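Local atomic coordinates of putative aldolase (Bacteroides vulgatus ATCC 8482, PDB entry 3DXI), a protein that is of unconfirmed function but has a TIM-barrel domain of the kind found in the HMGL-like family. Residues Met79-Glu82 and Lys83-Thr86; Leu178-Val181 and Arg182-His186. All blocks are in the same frame, centred on the assembly; numbering follows the deposited sequence.

Contact 1: Met79-Glu82 and Lys83-Thr86; sequences MLNE and KNTT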
loop_
_atom_site.group_PDB
_atom_site.type_symbol
_atom_site.label_atom_id
_atom_site.label_comp_id
_atom_site.label_asym_id
_atom_site.label_seq_id
_atom_site.Cartn_x
_atom_site.Cartn_y
_atom_site.Cartn_z
HETATM N N MSE A 79 -0.087 8.237 25.869
HETATM C CA MSE A 79 1.227 8.707 25.467
HETATM C C MSE A 79 1.564 10.074 26.045
HETATM O O MSE A 79 0.678 10.898 26.284
HETATM C CB MSE A 79 1.306 8.752 23.935
HETATM C CG MSE A 79 2.560 9.407 23.385
HETATM SE SE MSE A 79 2.731 9.186 21.468
HETATM C CE MSE A 79 3.602 7.452 21.477
ATOM N N LEU A 80 2.858 10.288 26.270
ATOM C CA LEU A 80 3.386 11.547 26.781
ATOM C C LEU A 80 4.451 12.017 25.797
ATOM O O LEU A 80 5.254 11.212 25.322
ATOM C CB LEU A 80 4.062 11.353 28.139
ATOM C CG LEU A 80 3.250 11.006 29.384
ATOM C CD1 LEU A 80 4.205 10.808 30.556
ATOM C CD2 LEU A 80 2.257 12.127 29.678
ATOM N N ASN A 81 4.455 13.308 25.485
ATOM C CA ASN A 81 5.467 13.864 24.594
ATOM C C ASN A 81 6.655 14.253 25.485
ATOM O O ASN A 81 6.549 15.166 26.306
ATOM C CB ASN A 81 4.926 15.098 23.864
ATOM C CG ASN A 81 3.909 14.748 22.781
ATOM O OD1 ASN A 81 2.966 15.502 22.534
ATOM N ND2 ASN A 81 4.108 13.614 22.120
ATOM N N GLU A 82 7.776 13.553 25.321
ATOM C CA GLU A 82 8.986 13.795 26.110
ATOM C C GLU A 82 9.433 15.264 26.131
ATOM O O GLU A 82 9.758 15.804 27.189
ATOM C CB GLU A 82 10.122 12.911 25.581
ATOM C CG GLU A 82 11.341 12.781 26.483
ATOM C CD GLU A 82 12.226 14.009 26.463
ATOM O OE1 GLU A 82 12.432 14.586 25.371
ATOM O OE2 GLU A 82 12.729 14.386 27.540
ATOM N N LYS A 83 9.445 15.910 24.971
ATOM C CA LYS A 83 9.870 17.306 24.886
ATOM C C LYS A 83 9.007 18.263 25.711
ATOM O O LYS A 83 9.405 19.400 25.961
ATOM C CB LYS A 83 9.875 17.771 23.427
ATOM C CG LYS A 83 8.499 17.835 22.791
ATOM C CD LYS A 83 8.586 18.348 21.364
ATOM C CE LYS A 83 7.203 18.510 20.751
ATOM N NZ LYS A 83 7.282 18.979 19.341
ATOM N N ASN A 84 7.829 17.810 26.127
ATOM C CA ASN A 84 6.925 18.647 26.915
ATOM C C ASN A 84 6.785 18.166 28.346
ATOM O O ASN A 84 5.984 18.705 29.101
ATOM C CB ASN A 84 5.521 18.663 26.302
ATOM C CG ASN A 84 5.488 19.282 24.930
ATOM O OD1 ASN A 84 6.143 20.289 24.681
ATOM N ND2 ASN A 84 4.702 18.693 24.027
ATOM N N THR A 85 7.559 17.161 28.729
ATOM C CA THR A 85 7.430 16.615 30.072
ATOM C C THR A 85 8.724 16.525 30.872
ATOM O O THR A 85 9.732 15.998 30.398
ATOM C CB THR A 85 6.800 15.207 30.002
ATOM O OG1 THR A 85 5.572 15.270 29.271
ATOM C CG2 THR A 85 6.528 14.667 31.388
ATOM N N THR A 86 8.680 17.039 32.094
ATOM C CA THR A 86 9.827 16.989 32.991
ATOM C C THR A 86 9.458 16.022 34.110
ATOM O O THR A 86 8.280 15.754 34.346
ATOM C CB THR A 86 10.131 18.360 33.631
ATOM O OG1 THR A 86 9.014 18.765 34.428
ATOM C CG2 THR A 86 10.393 19.413 32.567
HETATM O O HOH W 1 2.569 17.106 24.712
HETATM O O HOH W 2 12.015 15.061 30.067
#

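Contact 2: Leu178-Val181 and Arg182-His186; sequences LKEV and RKYTH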
loop_
_atom_site.group_PDB
_atom_site.type_symbol
_atom_site.label_atom_id
_atom_site.label_comp_id
_atom_site.label_asym_id
_atom_site.label_seq_id
_atom_site.Cartn_x
_atom_site.Cartn_y
_atom_site.Cartn_z
ATOM N N LEU A 178 16.336 -3.823 13.285
ATOM C CA LEU A 178 15.848 -4.711 14.330
ATOM C C LEU A 178 17.039 -5.518 14.849
ATOM O O LEU A 178 17.268 -5.595 16.055
ATOM C CB LEU A 178 14.768 -5.646 13.776
ATOM C CG LEU A 178 14.200 -6.705 14.728
ATOM C CD1 LEU A 178 13.707 -6.044 16.011
ATOM C CD2 LEU A 178 13.071 -7.457 14.034
ATOM N N LYS A 179 17.802 -6.106 13.928
ATOM C CA LYS A 179 18.981 -6.889 14.292
ATOM C C LYS A 179 19.954 -6.039 15.109
ATOM O O LYS A 179 20.558 -6.519 16.071
ATOM C CB LYS A 179 19.692 -7.402 13.042
ATOM C CG LYS A 179 18.885 -8.389 12.214
ATOM C CD LYS A 179 19.639 -8.768 10.937
ATOM C CE LYS A 179 18.831 -9.727 10.062
ATOM N NZ LYS A 179 19.484 -9.953 8.732
ATOM N N GLU A 180 20.106 -4.773 14.727
ATOM C CA GLU A 180 21.002 -3.868 15.444
ATOM C C GLU A 180 20.523 -3.596 16.864
ATOM O O GLU A 180 21.300 -3.685 17.813
ATOM C CB GLU A 180 21.142 -2.542 14.690
ATOM C CG GLU A 180 22.130 -2.604 13.548
ATOM C CD GLU A 180 23.527 -2.911 14.033
ATOM O OE1 GLU A 180 24.114 -2.054 14.722
ATOM O OE2 GLU A 180 24.035 -4.009 13.742
ATOM N N VAL A 181 19.246 -3.260 17.006
ATOM C CA VAL A 181 18.667 -2.972 18.312
ATOM C C VAL A 181 18.836 -4.170 19.254
ATOM O O VAL A 181 19.154 -4.001 20.430
ATOM C CB VAL A 181 17.161 -2.578 18.168
ATOM C CG1 VAL A 181 16.480 -2.511 19.525
ATOM C CG2 VAL A 181 17.056 -1.204 17.483
ATOM N N ARG A 182 18.650 -5.376 18.727
ATOM C CA ARG A 182 18.794 -6.587 19.527
ATOM C C ARG A 182 20.216 -6.760 20.071
ATOM O O ARG A 182 20.420 -7.483 21.046
ATOM C CB ARG A 182 18.416 -7.821 18.702
ATOM C CG ARG A 182 16.970 -7.853 18.207
ATOM C CD ARG A 182 15.986 -7.982 19.347
ATOM N NE ARG A 182 14.693 -8.468 18.875
ATOM C CZ ARG A 182 13.607 -8.556 19.636
ATOM N NH1 ARG A 182 13.656 -8.184 20.910
ATOM N NH2 ARG A 182 12.475 -9.019 19.125
ATOM N N LYS A 183 21.193 -6.112 19.443
ATOM C CA LYS A 183 22.584 -6.205 19.899
ATOM C C LYS A 183 22.853 -5.264 21.066
ATOM O O LYS A 183 23.798 -5.470 21.830
ATOM C CB LYS A 183 23.567 -5.816 18.789
ATOM C CG LYS A 183 23.651 -6.741 17.597
ATOM C CD LYS A 183 24.678 -6.184 16.614
ATOM C CE LYS A 183 24.789 -7.035 15.367
ATOM N NZ LYS A 183 25.723 -6.419 14.387
ATOM N N TYR A 184 22.026 -4.234 21.203
ATOM C CA TYR A 184 22.240 -3.239 22.241
ATOM C C TYR A 184 21.248 -3.198 23.395
ATOM O O TYR A 184 21.531 -2.591 24.432
ATOM C CB TYR A 184 22.357 -1.868 21.581
ATOM C CG TYR A 184 23.543 -1.789 20.642
ATOM C CD1 TYR A 184 24.836 -1.647 21.140
ATOM C CD2 TYR A 184 23.380 -1.926 19.266
ATOM C CE1 TYR A 184 25.941 -1.645 20.293
ATOM C CE2 TYR A 184 24.478 -1.931 18.404
ATOM C CZ TYR A 184 25.757 -1.791 18.926
ATOM O OH TYR A 184 26.853 -1.819 18.087
ATOM N N THR A 185 20.092 -3.830 23.232
ATOM C CA THR A 185 19.124 -3.855 24.317
ATOM C C THR A 185 18.408 -5.198 24.345
ATOM O O THR A 185 18.251 -5.843 23.308
ATOM C CB THR A 185 18.101 -2.687 24.208
ATOM O OG1 THR A 185 17.125 -2.818 25.249
ATOM C CG2 THR A 185 17.413 -2.681 22.857
ATOM N N HIS A 186 18.002 -5.620 25.541
ATOM C CA HIS A 186 17.319 -6.896 25.733
ATOM C C HIS A 186 15.806 -6.741 25.791
ATOM O O HIS A 186 15.084 -7.736 25.784
ATOM C CB HIS A 186 17.778 -7.557 27.038
ATOM C CG HIS A 186 19.204 -8.014 27.024
ATOM N ND1 HIS A 186 19.599 -9.204 26.453
ATOM C CD2 HIS A 186 20.330 -7.430 27.498
ATOM C CE1 HIS A 186 20.909 -9.334 26.574
ATOM N NE2 HIS A 186 21.376 -8.270 27.204
#

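Contact 1: Met79-Glu82 and Lys83-Thr86
Local turn contacts, in which N81 and E82 meet N84 and T85 three or four residues further on, carry the chain out of the C-terminal end of strand 75-81, the third strand of the TIM barrel, into the loop that leads to helix 90-94. Two overlapping type I turns do the work, and together they make a short 3-10 segment. N84 N bonds to N81 O at 2.9 Å, and T85 N bonds to E82 O at 3.0 Å with an N-H...O angle of 167°. In each case the donor stands well above the carbonyl plane. The hydroxyl T85 OG1 comes to 3.1 Å from N81 O, placed there by a chi1 of -54° that sets the oxygen beside its own backbone N; whether its proton goes to this carbonyl is not settled.

The two asparagines run side by side in the same direction, N84 ND2 lying 3.6 Å from N81 CB, with their amide planes turned 70° apart. They are joined through a water that donates to N81 OD1 and accepts from N84 ND2, each at 2.7 Å, which is consistent with the modelled orientation of both amides. E82 CG is anti to its backbone N and the chain then bends at chi2, directing the carboxylate to R115, which forms a salt bridge with E82 OE1. A second water sits between E82 OE2 and T85 O.

L80 and T85 both pack on L93 of helix 90-94, while T85 and E82 reach helix 113-124. The chemistry is consistent with a strand exit whose bend is held largely by main-chain bonds, with the asparagine pair tied by a water rather than by a direct hydrogen bond between the amides.

Contact 2: Leu178-Val181 and Arg182-His186
The C-terminal part of helix 171-184, the connecting helix of a beta-alpha-beta unit, supplies a compact example of how the bonding pattern of a helix can change over a few residues. L178 O receives R182 N at 3.0 Å, approached nearly along the C=O axis. At the next residue the main bond reaches back three residues instead of four: K183 N bonds to E180 O at 2.9 Å from above the carbonyl plane, while its bond to K179 O is weak. V181 O then accepts from both Y184 N and T185 N, the first from above its plane and the second almost straight ahead.

On the outer side, the E180 and K183 side chains run at an angle to each other. E180 bends at chi2, and its OE2 meets K183 NZ in a salt bridge of 3.0 Å, the extended lysine chain bringing the amine to the carboxylate. The other oxygen, E180 OE1, lies in the plane of the Y184 ring at its edge, 3.7 Å from CE2, with carboxylate and ring planes 63° apart.

The helix links strand 159-163 to strand 189-192, and its inner side is set against the barrel: V181 packs on F160, M162 and V189. There V181 CG1 presses on T185 CG2 at 3.5 Å, tighter than usual carbon contact. A chi1 of 176° puts T185 CG2 between the backbone N and carbonyl carbon, facing V181, and leaves OG1 to bond D154. L178 runs beside R182, its CD1 3.9 Å from R182 NE, and the guanidinium continues to D213 in a salt bridge.

Overall arrangement
Followed from the N terminus, the chain completes contact 1 well before it begins contact 2, so the two stand in series and neither nests in nor crosses the other. Each lies within an unbroken run of residues and closes no long loop. Contact 1 turns the chain from the end of strand 75-81 toward helix 90-94, beside strand 103-108. Contact 2 lies at the C-terminal part of helix 171-184, shortly before strand 189-192, which closes the unit begun by its neighbour 159-163. One therefore handles a strand-to-helix exit and the other a helix-to-strand return. The centres of contact 1 and contact 2 are about 25 Å apart. The nearest atoms of contact 1 and contact 2 are about 16 Å apart.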